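Local coordinates for protein regulator of nonsense transcripts 2 (PDB 4CEM) that acts as the factor UPF2 in nonsense-mediated mRNA decay, represented here by the first of its three helical MIF4G domains, at residues S92-K97 with L125-K130; S101-A106 with L146-R151; P141-L146 with V189-S194; L156-I161 with R197-D202. All coordinates share one frame; numbering follows the deposited sequence.

Interaction 1 of 4, residues S92-K97 with L125-K130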
loop_
_atom_site.group_PDB
_atom_site.type_symbol
_atom_site.label_atom_id
_atom_site.label_comp_id
_atom_site.label_asym_id
_atom_site.label_seq_id
_atom_site.Cartn_x
_atom_site.Cartn_y
_atom_site.Cartn_z
ATOM N N SER A 92 4.713 -18.946 0.685
ATOM C CA SER A 92 5.689 -18.234 1.521
ATOM C C SER A 92 5.637 -16.726 1.262
ATOM O O SER A 92 5.565 -15.928 2.187
ATOM C CB SER A 92 7.103 -18.749 1.248
ATOM O OG SER A 92 7.226 -20.118 1.591
ATOM N N ILE A 93 5.650 -16.353 -0.012
ATOM C CA ILE A 93 5.612 -14.947 -0.430
ATOM C C ILE A 93 4.357 -14.227 0.077
ATOM O O ILE A 93 4.448 -13.111 0.578
ATOM C CB ILE A 93 5.713 -14.822 -1.974
ATOM C CG1 ILE A 93 7.115 -15.216 -2.453
ATOM C CG2 ILE A 93 5.379 -13.412 -2.435
ATOM C CD1 ILE A 93 7.207 -15.475 -3.939
ATOM N N VAL A 94 3.192 -14.854 -0.037
ATOM C CA VAL A 94 1.958 -14.202 0.405
ATOM C C VAL A 94 1.871 -14.061 1.933
ATOM O O VAL A 94 1.372 -13.055 2.437
ATOM C CB VAL A 94 0.708 -14.927 -0.123
ATOM C CG1 VAL A 94 -0.555 -14.284 0.433
ATOM C CG2 VAL A 94 0.695 -14.910 -1.644
ATOM N N GLU A 95 2.370 -15.050 2.665
ATOM C CA GLU A 95 2.303 -15.031 4.132
ATOM C C GLU A 95 3.397 -14.170 4.770
ATOM O O GLU A 95 3.185 -13.590 5.826
ATOM C CB GLU A 95 2.384 -16.457 4.681
ATOM C CG GLU A 95 1.189 -17.336 4.300
ATOM C CD GLU A 95 1.525 -18.825 4.182
ATOM O OE1 GLU A 95 2.712 -19.208 4.353
ATOM O OE2 GLU A 95 0.591 -19.616 3.902
ATOM N N ALA A 96 4.561 -14.098 4.131
ATOM C CA ALA A 96 5.697 -13.348 4.665
ATOM C C ALA A 96 5.307 -11.955 5.171
ATOM O O ALA A 96 4.552 -11.237 4.524
ATOM C CB ALA A 96 6.781 -13.229 3.608
ATOM N N LYS A 97 5.830 -11.581 6.334
ATOM C CA LYS A 97 5.547 -10.280 6.937
ATOM C C LYS A 97 6.639 -9.297 6.538
ATOM O O LYS A 97 7.752 -9.345 7.056
ATOM C CB LYS A 97 5.467 -10.411 8.459
ATOM C CG LYS A 97 4.324 -11.299 8.932
ATOM C CD LYS A 97 4.666 -12.019 10.229
ATOM C CE LYS A 97 3.627 -13.075 10.578
ATOM N NZ LYS A 97 4.119 -14.003 11.635
ATOM N N LEU A 125 -1.633 -14.845 -7.996
ATOM C CA LEU A 125 -2.956 -14.238 -8.023
ATOM C C LEU A 125 -3.933 -15.093 -7.242
ATOM O O LEU A 125 -4.574 -14.613 -6.310
ATOM C CB LEU A 125 -3.448 -14.090 -9.463
ATOM C CG LEU A 125 -4.870 -13.574 -9.663
ATOM C CD1 LEU A 125 -5.006 -12.174 -9.088
ATOM C CD2 LEU A 125 -5.234 -13.607 -11.145
ATOM N N GLN A 126 -4.030 -16.365 -7.615
ATOM C CA GLN A 126 -5.024 -17.259 -7.026
ATOM C C GLN A 126 -4.855 -17.345 -5.507
ATOM O O GLN A 126 -5.831 -17.243 -4.766
ATOM C CB GLN A 126 -4.959 -18.636 -7.696
ATOM C CG GLN A 126 -6.049 -19.605 -7.266
ATOM C CD GLN A 126 -5.539 -20.707 -6.345
ATOM O OE1 GLN A 126 -6.304 -20.997 -5.290
ATOM N NE2 GLN A 126 -4.478 -21.300 -6.584
ATOM N N VAL A 127 -3.613 -17.456 -5.050
ATOM C CA VAL A 127 -3.327 -17.550 -3.616
ATOM C C VAL A 127 -3.592 -16.250 -2.853
ATOM O O VAL A 127 -3.944 -16.296 -1.673
ATOM C CB VAL A 127 -1.880 -18.013 -3.353
ATOM C CG1 VAL A 127 -1.621 -18.138 -1.858
ATOM C CG2 VAL A 127 -1.621 -19.343 -4.041
ATOM N N TRP A 128 -3.414 -15.101 -3.505
ATOM C CA TRP A 128 -3.847 -13.825 -2.919
ATOM C C TRP A 128 -5.344 -13.768 -2.752
ATOM O O TRP A 128 -5.842 -13.256 -1.747
ATOM C CB TRP A 128 -3.406 -12.627 -3.767
ATOM C CG TRP A 128 -2.020 -12.111 -3.468
ATOM C CD1 TRP A 128 -0.937 -12.045 -4.331
ATOM C CD2 TRP A 128 -1.531 -11.558 -2.208
ATOM N NE1 TRP A 128 0.159 -11.517 -3.706
ATOM C CE2 TRP A 128 -0.128 -11.202 -2.435
ATOM C CE3 TRP A 128 -2.087 -11.337 -0.962
ATOM C CZ2 TRP A 128 0.659 -10.648 -1.441
ATOM C CZ3 TRP A 128 -1.286 -10.776 0.032
ATOM C CH2 TRP A 128 0.058 -10.439 -0.202
ATOM N N LYS A 129 -6.085 -14.264 -3.740
ATOM C CA LYS A 129 -7.545 -14.273 -3.642
ATOM C C LYS A 129 -8.016 -15.127 -2.460
ATOM O O LYS A 129 -8.820 -14.668 -1.649
ATOM C CB LYS A 129 -8.183 -14.763 -4.936
ATOM C CG LYS A 129 -8.334 -13.700 -6.004
ATOM C CD LYS A 129 -8.944 -14.312 -7.254
ATOM C CE LYS A 129 -8.997 -13.343 -8.421
ATOM N NZ LYS A 129 -9.076 -14.083 -9.710
ATOM N N LYS A 130 -7.510 -16.355 -2.361
ATOM C CA LYS A 130 -7.815 -17.222 -1.218
ATOM C C LYS A 130 -7.477 -16.507 0.087
ATOM O O LYS A 130 -8.254 -16.531 1.042
ATOM C CB LYS A 130 -7.029 -18.542 -1.279
ATOM C CG LYS A 130 -7.327 -19.434 -2.480
ATOM C CD LYS A 130 -8.712 -20.059 -2.413
ATOM C CE LYS A 130 -9.013 -20.859 -3.673
ATOM N NZ LYS A 130 -10.449 -21.259 -3.760
#

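Interaction 2 of 4, residues S101-A106 with L146-R151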
loop_
_atom_site.group_PDB
_atom_site.type_symbol
_atom_site.label_atom_id
_atom_site.label_comp_id
_atom_site.label_asym_id
_atom_site.label_seq_id
_atom_site.Cartn_x
_atom_site.Cartn_y
_atom_site.Cartn_z
ATOM N N SER A 101 10.013 -1.159 3.979
ATOM C CA SER A 101 11.253 -1.087 3.205
ATOM C C SER A 101 11.653 -2.385 2.490
ATOM O O SER A 101 12.630 -2.394 1.740
ATOM C CB SER A 101 12.411 -0.647 4.116
ATOM O OG SER A 101 12.693 -1.619 5.110
ATOM N N ASP A 102 10.923 -3.473 2.729
ATOM C CA ASP A 102 11.254 -4.777 2.148
ATOM C C ASP A 102 10.439 -5.110 0.889
ATOM O O ASP A 102 10.787 -6.043 0.163
ATOM C CB ASP A 102 11.040 -5.888 3.193
ATOM C CG ASP A 102 12.104 -5.893 4.290
ATOM O OD1 ASP A 102 13.296 -5.661 3.987
ATOM O OD2 ASP A 102 11.744 -6.156 5.459
ATOM N N VAL A 103 9.366 -4.362 0.628
ATOM C CA VAL A 103 8.443 -4.703 -0.464
ATOM C C VAL A 103 9.111 -4.690 -1.848
ATOM O O VAL A 103 8.837 -5.561 -2.676
ATOM C CB VAL A 103 7.209 -3.784 -0.476
ATOM C CG1 VAL A 103 6.319 -4.093 -1.671
ATOM C CG2 VAL A 103 6.423 -3.925 0.817
ATOM N N ASN A 104 9.998 -3.730 -2.099
ATOM C CA ASN A 104 10.737 -3.714 -3.361
ATOM C C ASN A 104 11.540 -4.984 -3.592
ATOM O O ASN A 104 11.594 -5.472 -4.712
ATOM C CB ASN A 104 11.667 -2.504 -3.451
ATOM C CG ASN A 104 10.930 -1.209 -3.792
ATOM O OD1 ASN A 104 9.855 -1.221 -4.398
ATOM N ND2 ASN A 104 11.531 -0.077 -3.420
ATOM N N CYS A 105 12.164 -5.522 -2.548
ATOM C CA CYS A 105 12.893 -6.784 -2.681
ATOM C C CYS A 105 11.949 -7.920 -3.067
ATOM O O CYS A 105 12.223 -8.670 -4.007
ATOM C CB CYS A 105 13.627 -7.145 -1.392
ATOM S SG CYS A 105 14.572 -8.682 -1.511
ATOM N N ALA A 106 10.829 -8.036 -2.357
ATOM C CA ALA A 106 9.849 -9.083 -2.656
ATOM C C ALA A 106 9.396 -9.002 -4.117
ATOM O O ALA A 106 9.304 -10.028 -4.810
ATOM C CB ALA A 106 8.656 -8.978 -1.725
ATOM N N LEU A 146 -2.505 -6.180 6.115
ATOM C CA LEU A 146 -3.351 -5.663 5.031
ATOM C C LEU A 146 -2.768 -4.381 4.420
ATOM O O LEU A 146 -2.890 -4.159 3.218
ATOM C CB LEU A 146 -4.783 -5.397 5.510
ATOM C CG LEU A 146 -5.748 -4.770 4.487
ATOM C CD1 LEU A 146 -6.003 -5.688 3.293
ATOM C CD2 LEU A 146 -7.055 -4.400 5.161
ATOM N N ARG A 147 -2.135 -3.544 5.240
ATOM C CA ARG A 147 -1.500 -2.336 4.718
ATOM C C ARG A 147 -0.454 -2.694 3.671
ATOM O O ARG A 147 -0.534 -2.256 2.519
ATOM C CB ARG A 147 -0.852 -1.513 5.830
ATOM C CG ARG A 147 -0.359 -0.165 5.336
ATOM C CD ARG A 147 -0.022 0.793 6.462
ATOM N NE ARG A 147 1.359 0.610 6.891
ATOM C CZ ARG A 147 1.751 0.010 8.012
ATOM N NH1 ARG A 147 0.875 -0.480 8.887
ATOM N NH2 ARG A 147 3.050 -0.091 8.265
ATOM N N THR A 148 0.513 -3.509 4.079
ATOM C CA THR A 148 1.578 -3.934 3.186
ATOM C C THR A 148 1.013 -4.730 2.015
ATOM O O THR A 148 1.389 -4.496 0.866
ATOM C CB THR A 148 2.630 -4.764 3.936
ATOM O OG1 THR A 148 3.017 -4.069 5.124
ATOM C CG2 THR A 148 3.860 -4.979 3.074
ATOM N N ASP A 149 0.100 -5.653 2.307
ATOM C CA ASP A 149 -0.508 -6.477 1.265
ATOM C C ASP A 149 -1.058 -5.617 0.140
ATOM O O ASP A 149 -0.812 -5.885 -1.040
ATOM C CB ASP A 149 -1.647 -7.342 1.827
ATOM C CG ASP A 149 -1.152 -8.552 2.609
ATOM O OD1 ASP A 149 0.073 -8.676 2.824
ATOM O OD2 ASP A 149 -2.004 -9.384 3.009
ATOM N N LEU A 150 -1.806 -4.583 0.510
ATOM C CA LEU A 150 -2.428 -3.716 -0.484
ATOM C C LEU A 150 -1.354 -3.042 -1.334
ATOM O O LEU A 150 -1.456 -3.004 -2.556
ATOM C CB LEU A 150 -3.335 -2.680 0.175
ATOM C CG LEU A 150 -4.294 -1.971 -0.787
ATOM C CD1 LEU A 150 -5.370 -2.927 -1.274
ATOM C CD2 LEU A 150 -4.924 -0.749 -0.134
ATOM N N ARG A 151 -0.311 -2.532 -0.695
ATOM C CA ARG A 151 0.786 -1.942 -1.440
ATOM C C ARG A 151 1.443 -2.982 -2.334
ATOM O O ARG A 151 1.785 -2.697 -3.487
ATOM C CB ARG A 151 1.830 -1.350 -0.503
ATOM C CG ARG A 151 3.087 -0.898 -1.230
ATOM C CD ARG A 151 4.163 -0.482 -0.260
ATOM N NE ARG A 151 5.398 -0.144 -0.955
ATOM C CZ ARG A 151 6.519 0.228 -0.344
ATOM N NH1 ARG A 151 6.568 0.306 0.979
ATOM N NH2 ARG A 151 7.598 0.521 -1.059
#

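Interaction 3 of 4, residues P141-L146 with V189-S194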
loop_
_atom_site.group_PDB
_atom_site.type_symbol
_atom_site.label_atom_id
_atom_site.label_comp_id
_atom_site.label_asym_id
_atom_site.label_seq_id
_atom_site.Cartn_x
_atom_site.Cartn_y
_atom_site.Cartn_z
ATOM N N PRO A 141 -9.265 -7.749 12.919
ATOM C CA PRO A 141 -8.469 -7.295 11.783
ATOM C C PRO A 141 -6.967 -7.275 12.093
ATOM O O PRO A 141 -6.572 -6.894 13.198
ATOM C CB PRO A 141 -8.996 -5.874 11.537
ATOM C CG PRO A 141 -10.400 -5.897 12.042
ATOM C CD PRO A 141 -10.388 -6.836 13.214
ATOM N N ASN A 142 -6.154 -7.721 11.136
ATOM C CA ASN A 142 -4.709 -7.504 11.176
ATOM C C ASN A 142 -4.334 -6.454 10.124
ATOM O O ASN A 142 -3.947 -6.779 8.998
ATOM C CB ASN A 142 -3.953 -8.812 10.946
ATOM C CG ASN A 142 -2.450 -8.663 11.130
ATOM O OD1 ASN A 142 -1.952 -7.621 11.562
ATOM N ND2 ASN A 142 -1.720 -9.714 10.797
ATOM N N ILE A 143 -4.464 -5.189 10.516
ATOM C CA ILE A 143 -4.306 -4.053 9.602
ATOM C C ILE A 143 -2.864 -3.890 9.113
ATOM O O ILE A 143 -2.633 -3.549 7.950
ATOM C CB ILE A 143 -4.822 -2.748 10.265
ATOM C CG1 ILE A 143 -6.356 -2.694 10.174
ATOM C CG2 ILE A 143 -4.197 -1.516 9.623
ATOM C CD1 ILE A 143 -6.973 -1.413 10.689
ATOM N N THR A 144 -1.905 -4.152 9.999
ATOM C CA THR A 144 -0.486 -4.059 9.667
ATOM C C THR A 144 -0.143 -4.844 8.395
ATOM O O THR A 144 0.559 -4.338 7.518
ATOM C CB THR A 144 0.385 -4.569 10.835
ATOM O OG1 THR A 144 -0.078 -3.995 12.064
ATOM C CG2 THR A 144 1.845 -4.201 10.633
ATOM N N LYS A 145 -0.656 -6.068 8.293
ATOM C CA LYS A 145 -0.399 -6.924 7.126
ATOM C C LYS A 145 -1.222 -6.483 5.909
ATOM O O LYS A 145 -0.692 -6.425 4.793
ATOM C CB LYS A 145 -0.679 -8.392 7.476
ATOM C CG LYS A 145 -0.498 -9.399 6.343
ATOM C CD LYS A 145 0.949 -9.540 5.897
ATOM C CE LYS A 145 1.202 -10.874 5.196
ATOM N NZ LYS A 145 0.172 -11.223 4.172
ATOM N N LEU A 146 -2.505 -6.180 6.115
ATOM C CA LEU A 146 -3.351 -5.663 5.031
ATOM C C LEU A 146 -2.768 -4.381 4.420
ATOM O O LEU A 146 -2.890 -4.159 3.218
ATOM C CB LEU A 146 -4.783 -5.397 5.510
ATOM C CG LEU A 146 -5.748 -4.770 4.487
ATOM C CD1 LEU A 146 -6.003 -5.688 3.293
ATOM C CD2 LEU A 146 -7.055 -4.400 5.161
ATOM N N VAL A 189 -7.508 3.957 8.081
ATOM C CA VAL A 189 -7.054 5.217 7.474
ATOM C C VAL A 189 -5.608 5.133 7.017
ATOM O O VAL A 189 -5.293 5.473 5.871
ATOM C CB VAL A 189 -7.180 6.418 8.427
ATOM C CG1 VAL A 189 -6.792 7.698 7.706
ATOM C CG2 VAL A 189 -8.596 6.531 8.946
ATOM N N SER A 190 -4.742 4.672 7.916
ATOM C CA SER A 190 -3.318 4.530 7.622
ATOM C C SER A 190 -3.060 3.553 6.467
ATOM O O SER A 190 -2.066 3.676 5.757
ATOM C CB SER A 190 -2.564 4.059 8.865
ATOM O OG SER A 190 -2.836 2.694 9.116
ATOM N N VAL A 191 -3.947 2.577 6.293
ATOM C CA VAL A 191 -3.867 1.662 5.153
ATOM C C VAL A 191 -4.152 2.392 3.834
ATOM O O VAL A 191 -3.480 2.141 2.830
ATOM C CB VAL A 191 -4.814 0.450 5.330
ATOM C CG1 VAL A 191 -4.982 -0.313 4.030
ATOM C CG2 VAL A 191 -4.276 -0.470 6.416
ATOM N N VAL A 192 -5.131 3.297 3.842
ATOM C CA VAL A 192 -5.486 4.058 2.639
ATOM C C VAL A 192 -4.427 5.111 2.320
ATOM O O VAL A 192 -4.131 5.373 1.155
ATOM C CB VAL A 192 -6.851 4.746 2.785
ATOM C CG1 VAL A 192 -7.164 5.578 1.555
ATOM C CG2 VAL A 192 -7.937 3.709 3.009
ATOM N N ILE A 193 -3.854 5.705 3.361
ATOM C CA ILE A 193 -2.817 6.709 3.193
ATOM C C ILE A 193 -1.559 6.077 2.602
ATOM O O ILE A 193 -1.010 6.583 1.615
ATOM C CB ILE A 193 -2.501 7.407 4.525
ATOM C CG1 ILE A 193 -3.709 8.243 4.955
ATOM C CG2 ILE A 193 -1.271 8.286 4.383
ATOM C CD1 ILE A 193 -3.719 8.614 6.418
ATOM N N SER A 194 -1.122 4.968 3.198
ATOM C CA SER A 194 0.045 4.230 2.706
ATOM C C SER A 194 -0.146 3.872 1.237
ATOM O O SER A 194 0.707 4.161 0.404
ATOM C CB SER A 194 0.283 2.959 3.534
ATOM O OG SER A 194 1.171 2.062 2.877
#

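Interaction 4 of 4, residues L156-I161 with R197-D202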
loop_
_atom_site.group_PDB
_atom_site.type_symbol
_atom_site.label_atom_id
_atom_site.label_comp_id
_atom_site.label_asym_id
_atom_site.label_seq_id
_atom_site.Cartn_x
_atom_site.Cartn_y
_atom_site.Cartn_z
ATOM N N LEU A 156 2.718 -5.267 -7.713
ATOM C CA LEU A 156 2.678 -6.441 -8.581
ATOM C C LEU A 156 1.840 -6.188 -9.835
ATOM O O LEU A 156 2.104 -6.764 -10.894
ATOM C CB LEU A 156 2.139 -7.663 -7.831
ATOM C CG LEU A 156 3.083 -8.299 -6.811
ATOM C CD1 LEU A 156 2.317 -9.288 -5.954
ATOM C CD2 LEU A 156 4.241 -8.971 -7.523
ATOM N N THR A 157 0.828 -5.337 -9.715
ATOM C CA THR A 157 0.056 -4.939 -10.877
ATOM C C THR A 157 0.856 -3.916 -11.696
ATOM O O THR A 157 1.092 -4.113 -12.883
ATOM C CB THR A 157 -1.326 -4.385 -10.468
ATOM O OG1 THR A 157 -1.931 -5.262 -9.506
ATOM C CG2 THR A 157 -2.235 -4.249 -11.679
ATOM N N ILE A 158 1.316 -2.849 -11.055
ATOM C CA ILE A 158 2.044 -1.783 -11.760
ATOM C C ILE A 158 3.217 -2.344 -12.541
ATOM O O ILE A 158 3.491 -1.934 -13.671
ATOM C CB ILE A 158 2.611 -0.728 -10.798
ATOM C CG1 ILE A 158 1.488 0.021 -10.095
ATOM C CG2 ILE A 158 3.471 0.261 -11.569
ATOM C CD1 ILE A 158 1.967 0.864 -8.947
ATOM N N VAL A 159 3.885 -3.303 -11.927
ATOM C CA VAL A 159 5.084 -3.926 -12.479
ATOM C C VAL A 159 4.754 -5.015 -13.515
ATOM O O VAL A 159 5.649 -5.638 -14.071
ATOM C CB VAL A 159 5.942 -4.439 -11.290
ATOM C CG1 VAL A 159 6.466 -5.854 -11.496
ATOM C CG2 VAL A 159 7.025 -3.420 -10.964
ATOM N N GLY A 160 3.468 -5.241 -13.781
ATOM C CA GLY A 160 3.043 -6.116 -14.877
ATOM C C GLY A 160 3.108 -7.624 -14.645
ATOM O O GLY A 160 2.939 -8.398 -15.587
ATOM N N ILE A 161 3.353 -8.045 -13.406
ATOM C CA ILE A 161 3.279 -9.459 -13.048
ATOM C C ILE A 161 1.825 -9.912 -13.134
ATOM O O ILE A 161 1.531 -10.962 -13.703
ATOM C CB ILE A 161 3.866 -9.718 -11.647
ATOM C CG1 ILE A 161 5.388 -9.519 -11.686
ATOM C CG2 ILE A 161 3.541 -11.129 -11.174
ATOM C CD1 ILE A 161 6.046 -9.424 -10.329
ATOM N N ARG A 197 0.070 7.122 -0.730
ATOM C CA ARG A 197 1.470 7.527 -0.709
ATOM C C ARG A 197 2.322 6.760 -1.732
ATOM O O ARG A 197 3.040 7.366 -2.516
ATOM C CB ARG A 197 2.040 7.360 0.710
ATOM C CG ARG A 197 3.563 7.386 0.801
ATOM C CD ARG A 197 4.070 7.787 2.182
ATOM N NE ARG A 197 3.561 9.107 2.573
ATOM C CZ ARG A 197 2.650 9.348 3.522
ATOM N NH1 ARG A 197 2.117 8.365 4.252
ATOM N NH2 ARG A 197 2.272 10.604 3.754
ATOM N N HIS A 198 2.220 5.434 -1.732
ATOM C CA HIS A 198 3.116 4.591 -2.522
ATOM C C HIS A 198 2.675 4.376 -3.933
ATOM O O HIS A 198 3.502 4.436 -4.831
ATOM C CB HIS A 198 3.337 3.249 -1.831
ATOM C CG HIS A 198 4.186 3.350 -0.582
ATOM N ND1 HIS A 198 5.532 3.395 -0.627
ATOM C CD2 HIS A 198 3.834 3.444 0.768
ATOM C CE1 HIS A 198 6.018 3.502 0.626
ATOM N NE2 HIS A 198 4.977 3.531 1.477
ATOM N N CYS A 199 1.381 4.135 -4.151
ATOM C CA CYS A 199 0.880 3.669 -5.457
ATOM C C CYS A 199 -0.207 4.539 -6.103
ATOM O O CYS A 199 -0.589 4.300 -7.258
ATOM C CB CYS A 199 0.357 2.238 -5.312
ATOM S SG CYS A 199 1.540 1.120 -4.515
ATOM N N GLY A 200 -0.705 5.534 -5.367
ATOM C CA GLY A 200 -1.785 6.390 -5.845
ATOM C C GLY A 200 -1.478 7.146 -7.128
ATOM O O GLY A 200 -2.389 7.483 -7.892
ATOM N N ASP A 201 -0.206 7.434 -7.367
ATOM C CA ASP A 201 0.178 8.115 -8.594
ATOM C C ASP A 201 -0.255 7.283 -9.799
ATOM O O ASP A 201 -1.006 7.756 -10.640
ATOM C CB ASP A 201 1.688 8.465 -8.636
ATOM C CG ASP A 201 2.606 7.339 -8.095
ATOM O OD1 ASP A 201 2.167 6.167 -7.942
ATOM O OD2 ASP A 201 3.792 7.648 -7.823
ATOM N N ASP A 202 0.175 6.031 -9.840
ATOM C CA ASP A 202 -0.075 5.166 -10.988
ATOM C C ASP A 202 -1.434 4.465 -10.962
ATOM O O ASP A 202 -2.050 4.297 -12.016
ATOM C CB ASP A 202 1.043 4.137 -11.118
ATOM C CG ASP A 202 2.304 4.726 -11.715
ATOM O OD1 ASP A 202 2.202 5.424 -12.738
ATOM O OD2 ASP A 202 3.402 4.483 -11.178
#

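Interaction 1 of 4, residues S92-K97 with L125-K130
V94 meets the indole of W128 in a CH-pi contact. Its CG1 stands 3.7 Å from the centroid of the W128 six-membered ring and 16° off the ring normal, over the face but shifted toward the rim. The ring carbon CE3 of W128 lies 3.6 Å from V94 CG1, with CZ3 beside it. Having CG1 anti to the backbone N (chi1 176°), V94 sends this branch to the ring and leaves CG2 for the second kind of contact, purely apolar. V94 CG2 lies 4.0 Å from V127 CG1 and also brushes W128 CE2. In this all-helical, HEAT-like MIF4G fold, the last turn of helix 86-95 thus packs on helix 120-137 in knobs-into-holes fashion: V94 is the knob, and L124, V127, W128 and H131 surround it. With an alanine here instead of W128, V94 CG1 would probably lose its pi partner and a gap would open toward I153 and L156. The polar bonds lie beside this apolar patch. A96 N reaches S92 O at 2.9 Å in the last turn before the chain leaves the helix, and the carbonyl O of V94 accepts a hydrogen bond from K145 NZ of helix 143-158.

Interaction 2 of 4, residues S101-A106 with L146-R151
R151 lays its guanidinium over V103. The CB of V103 sits 4.0 Å from the guanidinium plane, above its centre, and 4.1 Å from R151 CZ. The arginine arrives there fully stretched: CG is anti to the backbone N (chi1 172°) and the chain stays extended to NE, which carries the flat group from helix 143-158 across to V103 on helix 103-116. V103 CG1 lies 4.1 Å from R151 NE, so the valine covers the centre of the guanidinium and its NE corner.

The other branch of the valine goes to T148. V103 CG2 and T148 CG2 touch methyl to methyl at 3.6 Å, the two side chains lying alongside and pointing opposite ways. T148 can offer a methyl because its CG2 is anti to the backbone N, while OG1 (chi1 -49°) turns back along its own helix and makes a weak hydrogen bond to T144 O. N104 stands at the margin: its OD1 approaches R151 NH2 obliquely and only to 4.4 Å, too far for a bond.

Around this pair, the loop residue I100, and H198 of helix 189-204, also touch R151, and D102 OD1 accepts a hydrogen bond from E67 N, in the loop that leads into helix 70-79. The contact therefore sets one valine against a methyl and a guanidinium face: V103 covers the charge without neutralising it, and the junction is likely to depend on shape and apolar cover more than on charge pairing.

Interaction 3 of 4, residues P141-L146 with V189-S194
I143 and V191 meet branch to branch, the methyl CG2 of I143 lying 3.4 Å from CG2 of V191 as the two side chains cross obliquely. The conformation of each residue decides which branch is offered. In I143 a chi1 of -79° sets CG1 beside the backbone N and leaves CG2 anti to it; this short branch makes the touch, while the longer CG1 arm, extended at chi2 -175°, takes CD1 off to one side of it. V191 uses the branch that lies beside its own backbone N: with CG1 anti to N (chi1 166°), CG2 is the methyl presented, and it also comes within 3.8 Å of the carbonyl O of I143. V191 CG1 turns up the helix, where the backbone O of L146 approaches it loosely at 4.5 Å.

This contact joins the first turn of helix 143-158 to the beginning of helix 189-204; with helix 164-181 between them in sequence, the two lie side by side and run the same way through the helical stack of the MIF4G domain.

S190 closes the margin, its OG standing 4.5 Å from I143 CG2. Helix 143-158 opens with the bond from L146 N to N142 O, 3.3 Å long. The aliphatic part of R147, one residue along, adds to the cover of V191. V189 and V192 carry the second helix onward against helix 230-259, and I193 packs on helix 283-303.

Interaction 4 of 4, residues L156-I161 with R197-D202
A Schellman motif ends helix 143-158, and I158, the last helical residue, inside the motif, reaches across to C199 and D202 of helix 189-204. In the motif G160 has a positive phi, its N bonds T157 O at 2.8 Å, and I161 N makes a weaker bond back to L156 O. The contact itself is carried by one methyl: I158 CD1 lies 4.0 Å from D202 CB and 4.2 Å from C199 CB. An extended chain (chi2 168°) brings CD1 to the far end of the side chain, where it bridges residues one turn apart on the partner helix. I158 comes at D202 roughly perpendicular and meets it at CB, while the carboxylate is turned to R25, whose NH1 forms a salt bridge with D202 OD2.

Helix 189-204 is kinked here, with D201 N and D202 N lacking bonds to the turn before. D201 OD1 probably compensates in part, accepting D202 N at 2.8 Å from its anti side, 27° out of the carboxylate plane, with a bent N-H...O angle of 139°.

Both helices are gathered onto the long helix 6-33: R21 and R25 pair with D201, R29 binds the carbonyl O of I158, and N32 that of V159. The loop residue I227 covers I158 and D202, and helix 103-116 packs against L156, V159 and I161.

How the interactions relate
Interactions 1 and 4 are buried; 2 and 3 are partly so, with S190 of interaction 3 exposed. Helix 143-158 is common to interactions 2, 3 and 4. Interactions 3 and 4 join it to the same partner, helix 189-204, near opposite ends, their centres about 17 Å apart. Interaction 1 holds other helices but reaches this one through K145 and D149. The chemistry shifts with place: a methyl on an aromatic face in 1, a valine over a guanidinium in 2, branched aliphatics in 3, and in 4 a lone methyl beside aspartates paired with arginines of helix 6-33.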